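Local coordinates for putative cytoplasmic protein (PDB 2Q02), which is of unknown function, but its zinc-containing xylose isomerase-like TIM barrel is consistent with a metal-dependent isomerase activity, at residues Ile11-Ala16 with Asn40-Gly45; Leu19-Phe24 with Val47-Asn52; Phe33-Leu38 with Arg239-Phe244; Asp93-Gly98 with Ala130-Gln135; Leu141-Ser146 with His174-Glu179. All blocks are in the same frame, centred on the assembly; numbering follows the deposited sequence.

Contact 1 (Ile11-Ala16 with Asn40-Gly45); sequences INRKIA and NDMPSG
Met-42, here a selenomethionine, lays its side chain across those of Arg-13 and Lys-14. It has more surface buried by the contact than any other residue. Its CG meets the Arg-13 guanidinium obliquely, 3.6 Å from NH1, and SE stands 4.0 Å from Arg-13 CG. Bends at chi2 and chi3 then turn the chain toward Lys-14, whose CD lies 3.3 Å from Met-42 CE. The Arg-13 chain, extended from CG to NE, passes at a slant over the selenomethionine; its polar end is held beyond the contact by a salt bridge from NH2 to Asp-49. Lys-14 NZ comes within 3.0 Å of the Asp-41 backbone O and makes a long salt bridge to Asp-41 OD1 at 3.6 Å, a carboxylate whose stronger partner is Arg-39. An Asx turn shapes the chain leading to both basic residues: Lys-14 N donates to a lone pair of Asn-12 OD1 over 3.0 Å, nearly straight at 170°. The contact thus joins the loops that follow strands 9-12 and 35-39, with the side chain of Lys-14 about 5 Å from that of the zinc ligand Glu-245, as expected at the C-terminal mouth of a TIM barrel, where such loops surround the metal site.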
# COMPACT_ATOMS: atom_id res chain seq x y z
N ILE A 11 9.49 -3.34 0.69
CA ILE A 11 9.86 -1.94 0.57
C ILE A 11 9.09 -1.33 -0.59
O ILE A 11 9.27 -1.72 -1.75
CB ILE A 11 11.38 -1.75 0.39
CG1 ILE A 11 12.17 -2.63 1.38
CG2 ILE A 11 11.74 -0.26 0.53
CD1 ILE A 11 11.83 -2.42 2.85
N ASN A 12 8.24 -0.37 -0.26
CA ASN A 12 7.53 0.40 -1.26
C ASN A 12 8.50 1.43 -1.90
O ASN A 12 9.30 2.10 -1.21
CB ASN A 12 6.30 1.07 -0.63
CG ASN A 12 5.35 1.66 -1.66
OD1 ASN A 12 5.76 2.50 -2.45
ND2 ASN A 12 4.08 1.23 -1.63
N ARG A 13 8.42 1.57 -3.23
CA ARG A 13 9.33 2.46 -3.96
C ARG A 13 9.17 3.95 -3.65
O ARG A 13 10.04 4.74 -4.02
CB ARG A 13 9.22 2.24 -5.47
CG ARG A 13 10.37 2.87 -6.24
CD ARG A 13 10.23 2.78 -7.75
NE ARG A 13 11.36 3.43 -8.43
CZ ARG A 13 11.32 4.00 -9.63
NH1 ARG A 13 10.19 4.00 -10.34
NH2 ARG A 13 12.40 4.56 -10.15
N LYS A 14 8.08 4.36 -2.97
CA LYS A 14 7.92 5.77 -2.59
C LYS A 14 9.03 6.28 -1.66
O LYS A 14 9.26 7.48 -1.59
CB LYS A 14 6.56 6.04 -1.93
CG LYS A 14 6.07 7.51 -2.07
CD LYS A 14 5.33 7.74 -3.39
CE LYS A 14 5.09 9.22 -3.66
NZ LYS A 14 5.21 9.64 -5.12
N ILE A 15 9.70 5.36 -0.96
CA ILE A 15 10.82 5.70 -0.05
C ILE A 15 12.07 6.19 -0.79
O ILE A 15 12.93 6.84 -0.20
CB ILE A 15 11.17 4.48 0.88
CG1 ILE A 15 11.94 4.92 2.12
CG2 ILE A 15 11.93 3.39 0.13
CD1 ILE A 15 11.99 3.85 3.19
N ALA A 16 12.16 5.91 -2.09
CA ALA A 16 13.37 6.19 -2.86
C ALA A 16 13.08 6.92 -4.16
O ALA A 16 13.37 6.38 -5.25
CB ALA A 16 14.11 4.89 -3.14
N ASN A 40 2.92 4.11 -10.11
CA ASN A 40 2.74 4.97 -11.30
C ASN A 40 2.84 6.48 -10.99
O ASN A 40 2.63 7.30 -11.88
CB ASN A 40 1.42 4.67 -12.02
CG ASN A 40 0.22 5.18 -11.26
OD1 ASN A 40 0.31 5.45 -10.06
ND2 ASN A 40 -0.92 5.31 -11.96
N ASP A 41 3.18 6.84 -9.75
CA ASP A 41 3.24 8.26 -9.35
C ASP A 41 4.64 8.70 -8.89
O ASP A 41 4.79 9.63 -8.10
CB ASP A 41 2.20 8.59 -8.28
CG ASP A 41 2.36 7.78 -7.03
OD1 ASP A 41 3.38 7.08 -6.89
OD2 ASP A 41 1.45 7.87 -6.19
N MSE A 42 5.66 8.04 -9.43
CA MSE A 42 7.03 8.47 -9.22
C MSE A 42 7.31 9.65 -10.13
O MSE A 42 6.47 9.98 -10.97
CB MSE A 42 7.97 7.32 -9.55
CG MSE A 42 7.60 6.04 -8.83
SE MSE A 42 7.96 6.05 -6.90
CE MSE A 42 7.00 7.42 -6.25
N PRO A 43 8.47 10.31 -9.95
CA PRO A 43 8.81 11.43 -10.85
C PRO A 43 8.70 11.10 -12.35
O PRO A 43 8.28 11.95 -13.12
CB PRO A 43 10.26 11.76 -10.47
CG PRO A 43 10.36 11.39 -9.05
CD PRO A 43 9.51 10.13 -8.91
N SER A 44 9.07 9.88 -12.74
CA SER A 44 8.98 9.47 -14.15
C SER A 44 7.54 9.48 -14.69
O SER A 44 7.31 9.67 -15.88
CB SER A 44 9.55 8.07 -14.34
OG SER A 44 8.69 7.08 -13.75
N GLY A 45 6.56 9.23 -13.81
CA GLY A 45 5.17 9.03 -14.22
C GLY A 45 4.89 7.66 -14.81
O GLY A 45 3.79 7.38 -15.25

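Contact 2 (Leu19-Phe24 with Val47-Asn52); sequences LSIEAF and VTDDLN
Ile-21 buries the largest share of this surface, pushing its CG1 branch from the first turn of helix 21-30 into the loop 47-52. With CG1 beside the backbone N (chi1 -67°) and CD1 extended beyond it, the methyl tip lands on main chain, 3.6 Å from Thr-48 C and 3.8 Å from Val-47 O. Asp-49 runs past it in the opposite sense, bringing OD2 to 3.5 Å from Ile-21 CG1. That is van der Waals contact alone; the carboxylate's polar partners are Ser-44 and Arg-13. Leu-51 adds a looser apolar touch, its CD1 4.4 Å from Ile-21 CB. The loop keeps its shape through a type II' turn from Thr-48 to Leu-51, in which Leu-51 N donates to Thr-48 O and Thr-48 OG1 to Leu-51 O at 2.8 Å. Both segments lead into helices: Ser-20 OG caps Ala-23 N, and Asn-52 caps helix 53-62. Leu-51 also packs on Val-56 and Leu-59 of that helix, and Thr-48 reaches Val-97 of helix 81-97, so the loop bridges helix 21-30 to the next two helices around the barrel.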
# COMPACT_ATOMS: atom_id res chain seq x y z
N LEU A 19 16.10 7.26 -6.79
CA LEU A 19 16.80 6.08 -7.29
C LEU A 19 16.14 5.47 -8.52
O LEU A 19 14.91 5.28 -8.55
CB LEU A 19 16.86 5.00 -6.21
CG LEU A 19 17.69 5.36 -4.98
CD1 LEU A 19 17.63 4.22 -3.96
CD2 LEU A 19 19.13 5.68 -5.38
N SER A 20 16.97 5.10 -9.50
CA SER A 20 16.49 4.33 -10.63
C SER A 20 15.99 2.98 -10.12
O SER A 20 16.29 2.59 -9.00
CB SER A 20 17.60 4.08 -11.64
OG SER A 20 18.40 2.98 -11.23
N ILE A 21 15.26 2.27 -10.96
CA ILE A 21 14.73 0.97 -10.56
C ILE A 21 15.83 -0.03 -10.18
O ILE A 21 15.65 -0.75 -9.21
CB ILE A 21 13.79 0.38 -11.63
CG1 ILE A 21 12.53 1.25 -11.76
CG2 ILE A 21 13.43 -1.06 -11.29
CD1 ILE A 21 11.52 0.79 -12.79
N GLU A 22 16.94 -0.07 -10.93
CA GLU A 22 18.04 -1.00 -10.57
C GLU A 22 18.75 -0.60 -9.27
O GLU A 22 19.10 -1.48 -8.48
CB GLU A 22 19.09 -1.19 -11.68
CG GLU A 22 20.22 -2.15 -11.23
CD GLU A 22 21.04 -2.74 -12.36
OE1 GLU A 22 21.05 -2.14 -13.46
OE2 GLU A 22 21.68 -3.80 -12.16
N ALA A 23 18.96 0.70 -9.07
CA ALA A 23 19.53 1.21 -7.83
C ALA A 23 18.62 0.89 -6.64
O ALA A 23 19.09 0.55 -5.56
CB ALA A 23 19.77 2.72 -7.93
N PHE A 24 17.32 1.01 -6.85
CA PHE A 24 16.34 0.73 -5.81
C PHE A 24 16.33 -0.77 -5.47
O PHE A 24 16.41 -1.14 -4.30
CB PHE A 24 14.95 1.23 -6.23
CG PHE A 24 13.85 0.72 -5.37
CD1 PHE A 24 13.85 0.96 -4.01
CD2 PHE A 24 12.79 0.01 -5.92
CE1 PHE A 24 12.84 0.49 -3.20
CE2 PHE A 24 11.75 -0.45 -5.11
CZ PHE A 24 11.79 -0.22 -3.75
N VAL A 47 5.39 3.32 -14.40
CA VAL A 47 5.67 2.20 -13.49
C VAL A 47 7.09 1.64 -13.67
O VAL A 47 7.73 1.22 -12.69
CB VAL A 47 4.62 1.05 -13.66
CG1 VAL A 47 5.05 -0.25 -12.95
CG2 VAL A 47 3.27 1.48 -13.13
N THR A 48 7.57 1.65 -14.91
CA THR A 48 8.88 1.08 -15.27
C THR A 48 9.90 2.16 -15.67
O THR A 48 10.94 1.83 -16.25
CB THR A 48 8.73 0.09 -16.44
OG1 THR A 48 8.15 0.77 -17.55
CG2 THR A 48 7.81 -1.06 -16.09
N ASP A 49 9.62 3.42 -15.32
CA ASP A 49 10.36 4.58 -15.86
C ASP A 49 10.50 4.46 -17.38
O ASP A 49 9.49 4.27 -18.08
CB ASP A 49 11.74 4.73 -15.20
CG ASP A 49 11.66 4.86 -13.71
OD1 ASP A 49 10.60 5.29 -13.21
OD2 ASP A 49 12.67 4.51 -13.06
N ASP A 50 11.72 4.57 -17.89
CA ASP A 50 12.00 4.36 -19.30
C ASP A 50 12.36 2.90 -19.66
O ASP A 50 12.74 2.64 -20.79
CB ASP A 50 13.13 5.31 -19.75
CG ASP A 50 14.44 5.13 -18.95
OD1 ASP A 50 14.42 4.47 -17.87
OD2 ASP A 50 15.48 5.66 -19.40
N LEU A 51 12.25 1.96 -18.72
CA LEU A 51 12.53 0.55 -19.03
C LEU A 51 11.31 -0.15 -19.62
O LEU A 51 10.17 0.29 -19.41
CB LEU A 51 12.99 -0.24 -17.79
CG LEU A 51 14.29 0.21 -17.12
CD1 LEU A 51 14.57 -0.58 -15.86
CD2 LEU A 51 15.48 0.12 -18.07
N ASN A 52 11.54 -1.23 -20.35
CA ASN A 52 10.44 -2.09 -20.80
C ASN A 52 10.16 -3.18 -19.77
O ASN A 52 10.88 -3.30 -18.79
CB ASN A 52 10.69 -2.66 -22.20
CG ASN A 52 11.74 -3.77 -22.25
OD1 ASN A 52 12.02 -4.43 -21.26
ND2 ASN A 52 12.30 -3.98 -23.43

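Contact 3 (Phe33-Leu38 with Arg239-Phe244); sequences FNKVEL and RGIYAF
The backbones of 33-38 and 239-244 face each other without a hydrogen bond, with CA atoms 8.9 Å apart at Lys-35 and Ile-241 and 8.1 Å apart at Glu-37 and Ala-243. Such spacing suits two strands that are not direct neighbours: strand 9-12 lies between strands 35-39 and 242-244 in the parallel, eight-stranded TIM barrel. The contact is therefore made by side chains meeting across the curve of the closed sheet. Lys-35 and Glu-37, two residues apart on an extended chain, both point at the other segment, as do Ile-241 and Ala-243. The aliphatic part of Lys-35 crosses Ile-241 obliquely, CE 3.5 Å and CD 3.6 Å from Ile-241 CD1. A bend at the last torsion (chi4 59°) carries the ammonium back toward the residue just before its strand, where NZ donates to Asn-34 OD1 at 2.9 Å from above the amide plane; the backbone O of Thr-7 takes a further bond.

Glu-37 belongs to the second shell of the metal site. Its OE2 is gripped by hydrogen bonds from Thr-69, Asn-71 and His-197 NE2, the last a zinc ligand, an arrangement that probably helps to orient that imidazole. OE1 has a weak hydrogen bond from Asn-12 ND2, and on the side of strand 242-244 it rests 3.3 Å from Ala-243 CB.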
# COMPACT_ATOMS: atom_id res chain seq x y z
N PHE A 33 16.02 -7.98 1.97
CA PHE A 33 14.58 -8.18 1.80
C PHE A 33 14.34 -8.70 0.40
O PHE A 33 15.19 -8.58 -0.46
CB PHE A 33 13.80 -6.89 2.06
CG PHE A 33 14.02 -6.34 3.43
CD1 PHE A 33 13.50 -7.00 4.54
CD2 PHE A 33 14.82 -5.22 3.62
CE1 PHE A 33 13.74 -6.53 5.82
CE2 PHE A 33 15.07 -4.74 4.90
CZ PHE A 33 14.53 -5.40 6.00
N ASN A 34 13.18 -9.29 0.18
CA ASN A 34 12.87 -9.94 -1.09
C ASN A 34 11.51 -9.51 -1.67
O ASN A 34 10.96 -10.18 -2.53
CB ASN A 34 12.90 -11.47 -0.92
CG ASN A 34 11.86 -11.98 0.10
OD1 ASN A 34 10.90 -11.29 0.46
ND2 ASN A 34 12.07 -13.20 0.56
N LYS A 35 11.01 -8.36 -1.22
CA LYS A 35 9.72 -7.84 -1.65
C LYS A 35 9.77 -6.34 -1.88
O LYS A 35 10.37 -5.61 -1.08
CB LYS A 35 8.64 -8.15 -0.61
CG LYS A 35 8.33 -9.66 -0.51
CD LYS A 35 7.39 -10.03 0.64
CE LYS A 35 6.98 -11.48 0.55
NZ LYS A 35 8.22 -12.25 0.60
N VAL A 36 9.16 -5.90 -2.97
CA VAL A 36 8.96 -4.47 -3.25
C VAL A 36 7.59 -4.19 -3.82
O VAL A 36 6.87 -5.10 -4.18
CB VAL A 36 9.97 -3.90 -4.30
CG1 VAL A 36 11.38 -3.95 -3.77
CG2 VAL A 36 9.86 -4.66 -5.64
N GLU A 37 7.27 -2.91 -3.90
CA GLU A 37 6.11 -2.41 -4.62
C GLU A 37 6.59 -1.36 -5.60
O GLU A 37 7.41 -0.50 -5.25
CB GLU A 37 5.12 -1.74 -3.66
CG GLU A 37 4.47 -2.65 -2.63
CD GLU A 37 3.45 -1.91 -1.78
OE1 GLU A 37 3.87 -1.34 -0.73
OE2 GLU A 37 2.25 -1.86 -2.18
N LEU A 38 6.07 -1.41 -6.82
CA LEU A 38 6.29 -0.33 -7.79
C LEU A 38 5.09 0.62 -7.79
O LEU A 38 4.09 0.39 -7.11
CB LEU A 38 6.58 -0.90 -9.19
CG LEU A 38 7.91 -1.65 -9.37
CD1 LEU A 38 8.05 -2.15 -10.79
CD2 LEU A 38 9.11 -0.79 -9.00
N ARG A 239 -0.44 -13.08 9.29
CA ARG A 239 0.85 -13.59 8.82
C ARG A 239 1.24 -13.01 7.46
O ARG A 239 2.10 -13.57 6.78
CB ARG A 239 0.78 -15.12 8.68
CG ARG A 239 0.57 -15.86 9.98
CD ARG A 239 1.82 -15.81 10.86
NE ARG A 239 1.49 -16.06 12.26
CZ ARG A 239 1.28 -15.13 13.20
NH1 ARG A 239 1.38 -13.83 12.92
NH2 ARG A 239 0.98 -15.51 14.44
N GLY A 240 0.63 -11.88 7.08
CA GLY A 240 0.83 -11.30 5.76
C GLY A 240 1.97 -10.32 5.73
O GLY A 240 2.76 -10.26 6.64
N ILE A 241 2.05 -9.53 4.68
CA ILE A 241 3.21 -8.68 4.42
C ILE A 241 3.04 -7.28 5.05
O ILE A 241 1.95 -6.67 5.02
CB ILE A 241 3.45 -8.55 2.89
CG1 ILE A 241 3.78 -9.93 2.29
CG2 ILE A 241 4.56 -7.54 2.59
CD1 ILE A 241 3.77 -9.99 0.76
N TYR A 242 4.13 -6.79 5.63
CA TYR A 242 4.24 -5.42 6.07
C TYR A 242 5.16 -4.71 5.08
O TYR A 242 6.32 -5.11 4.87
CB TYR A 242 4.83 -5.36 7.48
CG TYR A 242 3.93 -5.92 8.57
CD1 TYR A 242 2.81 -5.21 9.00
CD2 TYR A 242 4.20 -7.16 9.18
CE1 TYR A 242 1.99 -5.70 9.99
CE2 TYR A 242 3.38 -7.66 10.19
CZ TYR A 242 2.26 -6.92 10.58
OH TYR A 242 1.43 -7.36 11.56
N ALA A 243 4.64 -3.65 4.48
CA ALA A 243 5.34 -2.85 3.47
C ALA A 243 5.45 -1.45 3.99
O ALA A 243 4.46 -0.89 4.44
CB ALA A 243 4.57 -2.83 2.15
N PHE A 244 6.66 -0.88 3.91
CA PHE A 244 6.95 0.47 4.37
C PHE A 244 6.65 1.46 3.25
O PHE A 244 7.19 1.31 2.14
CB PHE A 244 8.41 0.57 4.84
CG PHE A 244 8.68 -0.14 6.14
CD1 PHE A 244 8.21 0.37 7.34
CD2 PHE A 244 9.38 -1.35 6.16
CE1 PHE A 244 8.44 -0.30 8.55
CE2 PHE A 244 9.64 -2.02 7.37
CZ PHE A 244 9.16 -1.50 8.56

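Contact 4 (Asp93-Gly98 with Ala130-Gln135); sequences DAQGVG and ARYDIQ
Ala-94 and Ile-134 form the close, buried half of this contact, while Gln-95 and Tyr-132 form its looser, more exposed half. On the inner side, Ile-134 CD1 reaches the last turns of helix 81-97, standing 3.9 Å from Ala-94 CB and also 3.9 Å from Gln-95 N. The methyl group thus covers both a side chain and a piece of helix backbone. CG1 of Ile-134 sits beside the backbone N (chi1 -59°), which turns this branch to the helix.

The outer half has no hydrogen bond. The extended Gln-95 chain meets Tyr-132 at about a right angle, with amide and ring planes 49° apart. Its OE1 lies 3.7 Å from Tyr-132 CD2, in an oblique approach to the ring, and its NE2 is 3.7 Å from Tyr-132 O, too far for a hydrogen bond to be assigned. Gln-95 is largely solvent-exposed, so the amide covers the tyrosine without being fixed by it.

Both segments leave helices here through Schellman motifs, with Gly-98 (phi 87°) and Asp-133 as the positive-phi residues. Beyond these turns lie strands 101-104 and 135-138, adjacent and parallel in the barrel. Tyr-132 continues along helix 81-97 onto Glu-88, Leu-91 and Arg-92, and Ala-94 backs onto Ile-70 of strand 66-73, so the contact seats the end of this helix between its own strand layer and the turn after helix 115-130.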
# COMPACT_ATOMS: atom_id res chain seq x y z
N ASP A 93 0.76 -3.30 -17.00
CA ASP A 93 2.00 -3.00 -16.28
C ASP A 93 2.31 -4.05 -15.22
O ASP A 93 3.45 -4.49 -15.07
CB ASP A 93 1.91 -1.61 -15.61
CG ASP A 93 2.09 -0.47 -16.59
OD1 ASP A 93 2.58 -0.72 -17.72
OD2 ASP A 93 1.75 0.68 -16.21
N ALA A 94 1.27 -4.44 -14.49
CA ALA A 94 1.38 -5.44 -13.42
C ALA A 94 1.69 -6.80 -14.01
O ALA A 94 2.62 -7.49 -13.55
CB ALA A 94 0.10 -5.47 -12.56
N GLN A 95 0.95 -7.18 -15.04
CA GLN A 95 1.19 -8.44 -15.73
C GLN A 95 2.61 -8.47 -16.31
O GLN A 95 3.32 -9.47 -16.17
CB GLN A 95 0.13 -8.62 -16.81
CG GLN A 95 0.16 -9.95 -17.51
CD GLN A 95 -0.91 -10.02 -18.55
OE1 GLN A 95 -1.06 -9.10 -19.37
NE2 GLN A 95 -1.68 -11.09 -18.53
N GLY A 96 3.03 -7.38 -16.95
CA GLY A 96 4.33 -7.30 -17.60
C GLY A 96 5.54 -7.35 -16.68
O GLY A 96 6.54 -7.97 -17.03
N VAL A 97 5.47 -6.69 -15.52
CA VAL A 97 6.60 -6.74 -14.56
C VAL A 97 6.55 -7.96 -13.66
O VAL A 97 7.50 -8.25 -12.96
CB VAL A 97 6.72 -5.46 -13.68
CG1 VAL A 97 6.85 -4.21 -14.56
CG2 VAL A 97 5.55 -5.35 -12.69
N GLY A 98 5.42 -8.67 -13.66
CA GLY A 98 5.23 -9.82 -12.79
C GLY A 98 4.68 -9.45 -11.41
O GLY A 98 4.90 -10.18 -10.43
N ALA A 130 -9.38 -10.51 -13.31
CA ALA A 130 -9.29 -11.95 -13.57
C ALA A 130 -8.72 -12.23 -14.95
O ALA A 130 -8.04 -13.24 -15.21
CB ALA A 130 -10.66 -12.60 -13.46
N ARG A 131 -9.05 -11.31 -15.84
CA ARG A 131 -8.63 -11.35 -17.23
C ARG A 131 -7.14 -11.10 -17.43
O ARG A 131 -6.59 -11.35 -18.52
CB ARG A 131 -9.41 -10.25 -17.99
CG ARG A 131 -9.84 -10.63 -19.36
CD ARG A 131 -11.27 -10.21 -19.62
NE ARG A 131 -12.20 -11.12 -18.98
CZ ARG A 131 -13.45 -10.81 -18.69
NH1 ARG A 131 -13.94 -9.63 -19.01
NH2 ARG A 131 -14.22 -11.67 -18.08
N TYR A 132 -6.49 -10.54 -16.41
CA TYR A 132 -5.05 -10.32 -16.41
C TYR A 132 -4.37 -11.20 -15.35
O TYR A 132 -3.15 -11.12 -15.18
CB TYR A 132 -4.69 -8.84 -16.13
CG TYR A 132 -5.05 -7.90 -17.25
CD1 TYR A 132 -6.36 -7.49 -17.46
CD2 TYR A 132 -4.08 -7.40 -18.10
CE1 TYR A 132 -6.70 -6.64 -18.50
CE2 TYR A 132 -4.40 -6.54 -19.15
CZ TYR A 132 -5.70 -6.17 -19.35
OH TYR A 132 -5.99 -5.33 -20.40
N ASP A 133 -5.14 -12.02 -14.65
CA ASP A 133 -4.65 -12.79 -13.49
C ASP A 133 -3.91 -11.94 -12.44
O ASP A 133 -2.85 -12.31 -11.98
CB ASP A 133 -3.81 -14.00 -13.90
CG ASP A 133 -3.60 -14.99 -12.74
OD1 ASP A 133 -4.54 -15.15 -11.94
OD2 ASP A 133 -2.51 -15.61 -12.63
N ILE A 134 -4.51 -10.81 -12.08
CA ILE A 134 -3.96 -9.91 -11.07
C ILE A 134 -4.93 -9.86 -9.89
O ILE A 134 -6.16 -9.84 -10.09
CB ILE A 134 -3.70 -8.49 -11.63
CG1 ILE A 134 -2.72 -8.53 -12.81
CG2 ILE A 134 -3.21 -7.54 -10.52
CD1 ILE A 134 -1.32 -9.08 -12.49
N GLN A 135 -4.38 -9.85 -8.68
CA GLN A 135 -5.17 -9.69 -7.45
C GLN A 135 -5.46 -8.23 -7.21
O GLN A 135 -4.68 -7.35 -7.58
CB GLN A 135 -4.45 -10.26 -6.23
CG GLN A 135 -4.30 -11.79 -6.23
CD GLN A 135 -3.28 -12.31 -5.22
OE1 GLN A 135 -2.82 -11.58 -4.32
NE2 GLN A 135 -2.90 -13.57 -5.37

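Contact 5 (Leu141-Ser146 with His174-Glu179); sequences LGFRVS and HHLYEE
Gly-142, just after Leu-141, makes the closest backbone approach of the contact, its CA 4.5 Å from that of Tyr-177. With no side chain in between, Leu-176 CB can settle against its main chain, 3.8 Å from Gly-142 C. The Gly-142 carbonyl O is 3.9 Å from Tyr-177 N, too long for a hydrogen bond; its partner is Arg-149, while Gly-142 N bonds to His-173 ND1. Phe-143 comes next, and although its CB leaves in the other direction, the ring returns: CD1 lies 3.6 Å and CE1 3.8 Å from Leu-176 CD2, the two side chains crossing at a slant. This is the loop after strand 135-138 of the TIM barrel, meeting the end of helix 171-176 that follows strand 166-170; these strands lead to the zinc ligands Glu-139 and Asp-170. An unidentified ligand, probably from the crystallisation liquor, lies about 4 Å from the Phe-143 side chain, and the ring of His-173 meets that of Phe-143 at a steep angle. Phe-143 also opens a type I turn closed by Ser-146 N donating to Phe-143 O at 3.0 Å. Ser-146 OG reaches back to Leu-141 O, 2.7 Å away, tying together the two ends of the segment.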
# COMPACT_ATOMS: atom_id res chain seq x y z
N LEU A 141 -9.05 5.09 2.34
CA LEU A 141 -8.34 6.31 2.70
C LEU A 141 -9.07 6.96 3.84
O LEU A 141 -10.28 7.16 3.77
CB LEU A 141 -8.30 7.29 1.53
CG LEU A 141 -7.82 6.73 0.20
CD1 LEU A 141 -8.02 7.75 -0.87
CD2 LEU A 141 -6.37 6.30 0.27
N GLY A 142 -8.34 7.31 4.89
CA GLY A 142 -8.94 7.83 6.12
C GLY A 142 -9.37 9.29 6.10
O GLY A 142 -10.07 9.73 7.01
N PHE A 143 -8.97 10.04 5.09
CA PHE A 143 -9.35 11.44 5.00
C PHE A 143 -10.85 11.62 5.16
O PHE A 143 -11.65 10.81 4.69
CB PHE A 143 -8.94 12.07 3.68
CG PHE A 143 -7.49 11.94 3.41
CD1 PHE A 143 -6.58 12.72 4.12
CD2 PHE A 143 -7.02 11.01 2.49
CE1 PHE A 143 -5.25 12.58 3.91
CE2 PHE A 143 -5.67 10.87 2.27
CZ PHE A 143 -4.78 11.66 2.98
N ARG A 144 -11.25 12.71 5.83
CA ARG A 144 -12.67 13.05 5.95
C ARG A 144 -13.40 13.18 4.62
O ARG A 144 -14.62 12.94 4.56
CB ARG A 144 -12.91 14.33 6.71
CG ARG A 144 -13.03 14.12 8.18
CD ARG A 144 -12.80 15.41 8.96
NE ARG A 144 -13.25 15.21 10.33
CZ ARG A 144 -14.23 15.89 10.94
NH1 ARG A 144 -14.90 16.88 10.34
NH2 ARG A 144 -14.54 15.58 12.20
N VAL A 145 -12.68 13.58 3.57
CA VAL A 145 -13.27 13.72 2.23
C VAL A 145 -13.30 12.41 1.42
O VAL A 145 -13.77 12.38 0.29
CB VAL A 145 -12.62 14.87 1.47
CG1 VAL A 145 -12.95 16.18 2.18
CG2 VAL A 145 -11.08 14.66 1.36
N SER A 146 -12.82 11.32 2.02
CA SER A 146 -12.76 10.01 1.38
C SER A 146 -14.13 9.37 1.31
O SER A 146 -14.90 9.42 2.26
CB SER A 146 -11.81 9.08 2.12
OG SER A 146 -11.99 7.74 1.71
N HIS A 174 -5.87 4.17 8.77
CA HIS A 174 -6.54 3.74 9.99
C HIS A 174 -6.53 4.86 11.05
O HIS A 174 -7.54 5.14 11.73
CB HIS A 174 -5.85 2.48 10.56
CG HIS A 174 -6.41 2.01 11.88
ND1 HIS A 174 -7.41 1.07 11.97
CD2 HIS A 174 -6.08 2.34 13.15
CE1 HIS A 174 -7.70 0.86 13.24
NE2 HIS A 174 -6.90 1.62 13.98
N HIS A 175 -5.37 5.50 11.22
CA HIS A 175 -5.23 6.53 12.24
C HIS A 175 -6.14 7.71 11.98
O HIS A 175 -6.72 8.26 12.91
CB HIS A 175 -3.77 7.00 12.31
CG HIS A 175 -3.50 8.00 13.39
ND1 HIS A 175 -3.16 9.31 13.12
CD2 HIS A 175 -3.49 7.88 14.73
CE1 HIS A 175 -2.94 9.94 14.25
NE2 HIS A 175 -3.14 9.10 15.25
N LEU A 176 -6.28 8.09 10.71
CA LEU A 176 -7.14 9.24 10.33
C LEU A 176 -8.63 8.93 10.40
O LEU A 176 -9.43 9.84 10.63
CB LEU A 176 -6.82 9.77 8.93
CG LEU A 176 -5.87 10.95 8.89
CD1 LEU A 176 -4.45 10.51 9.23
CD2 LEU A 176 -5.93 11.55 7.50
N TYR A 177 -9.00 7.67 10.19
CA TYR A 177 -10.39 7.24 10.39
C TYR A 177 -10.64 7.18 11.87
O TYR A 177 -10.33 6.19 12.50
CB TYR A 177 -10.68 5.88 9.75
CG TYR A 177 -12.13 5.44 9.91
CD1 TYR A 177 -13.17 6.34 9.76
CD2 TYR A 177 -12.45 4.11 10.20
CE1 TYR A 177 -14.50 5.94 9.89
CE2 TYR A 177 -13.77 3.70 10.35
CZ TYR A 177 -14.78 4.62 10.19
OH TYR A 177 -16.08 4.23 10.33
N GLU A 178 -11.18 8.25 12.43
CA GLU A 178 -11.16 8.42 13.89
C GLU A 178 -12.28 7.67 14.62
O GLU A 178 -12.32 7.63 15.86
CB GLU A 178 -11.16 9.91 14.26
CG GLU A 178 -9.92 10.66 13.73
CD GLU A 178 -9.52 11.83 14.61
OE1 GLU A 178 -9.04 11.57 15.75
OE2 GLU A 178 -9.67 12.99 14.16
N GLU A 179 -13.14 7.04 13.84
CA GLU A 179 -14.20 6.20 14.35
C GLU A 179 -13.78 4.73 14.24
O GLU A 179 -14.60 3.84 14.41
CB GLU A 179 -15.48 6.47 13.54
CG GLU A 179 -15.97 7.96 13.61
CD GLU A 179 -15.36 8.89 12.55
OE1 GLU A 179 -14.21 9.37 12.70
OE2 GLU A 179 -16.06 9.18 11.55

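Contacts 1, 2 and 3 form one connected group. Asp-49 of contact 2 holds Arg-13 of contact 1 by a salt bridge (NH2 to OD2, 2.9 Å), and Asn-12 ND2 of contact 1 lies 2.7 Å from Glu-37 OE1 of contact 3. This group approaches the metal, with the side chains of Glu-37 and Lys-14 about 7 and 9 Å from a zinc ion. Contact 4 joins it through contact 2, where Thr-48 CG2 packs 3.6 Å from Val-97 CG1. Contact 5 stands apart, across the chain's centre from contacts 2, 3 and 4, yet its Phe-143 side chain is also about 9 Å from zinc, so the site is approached from both sides of the barrel mouth.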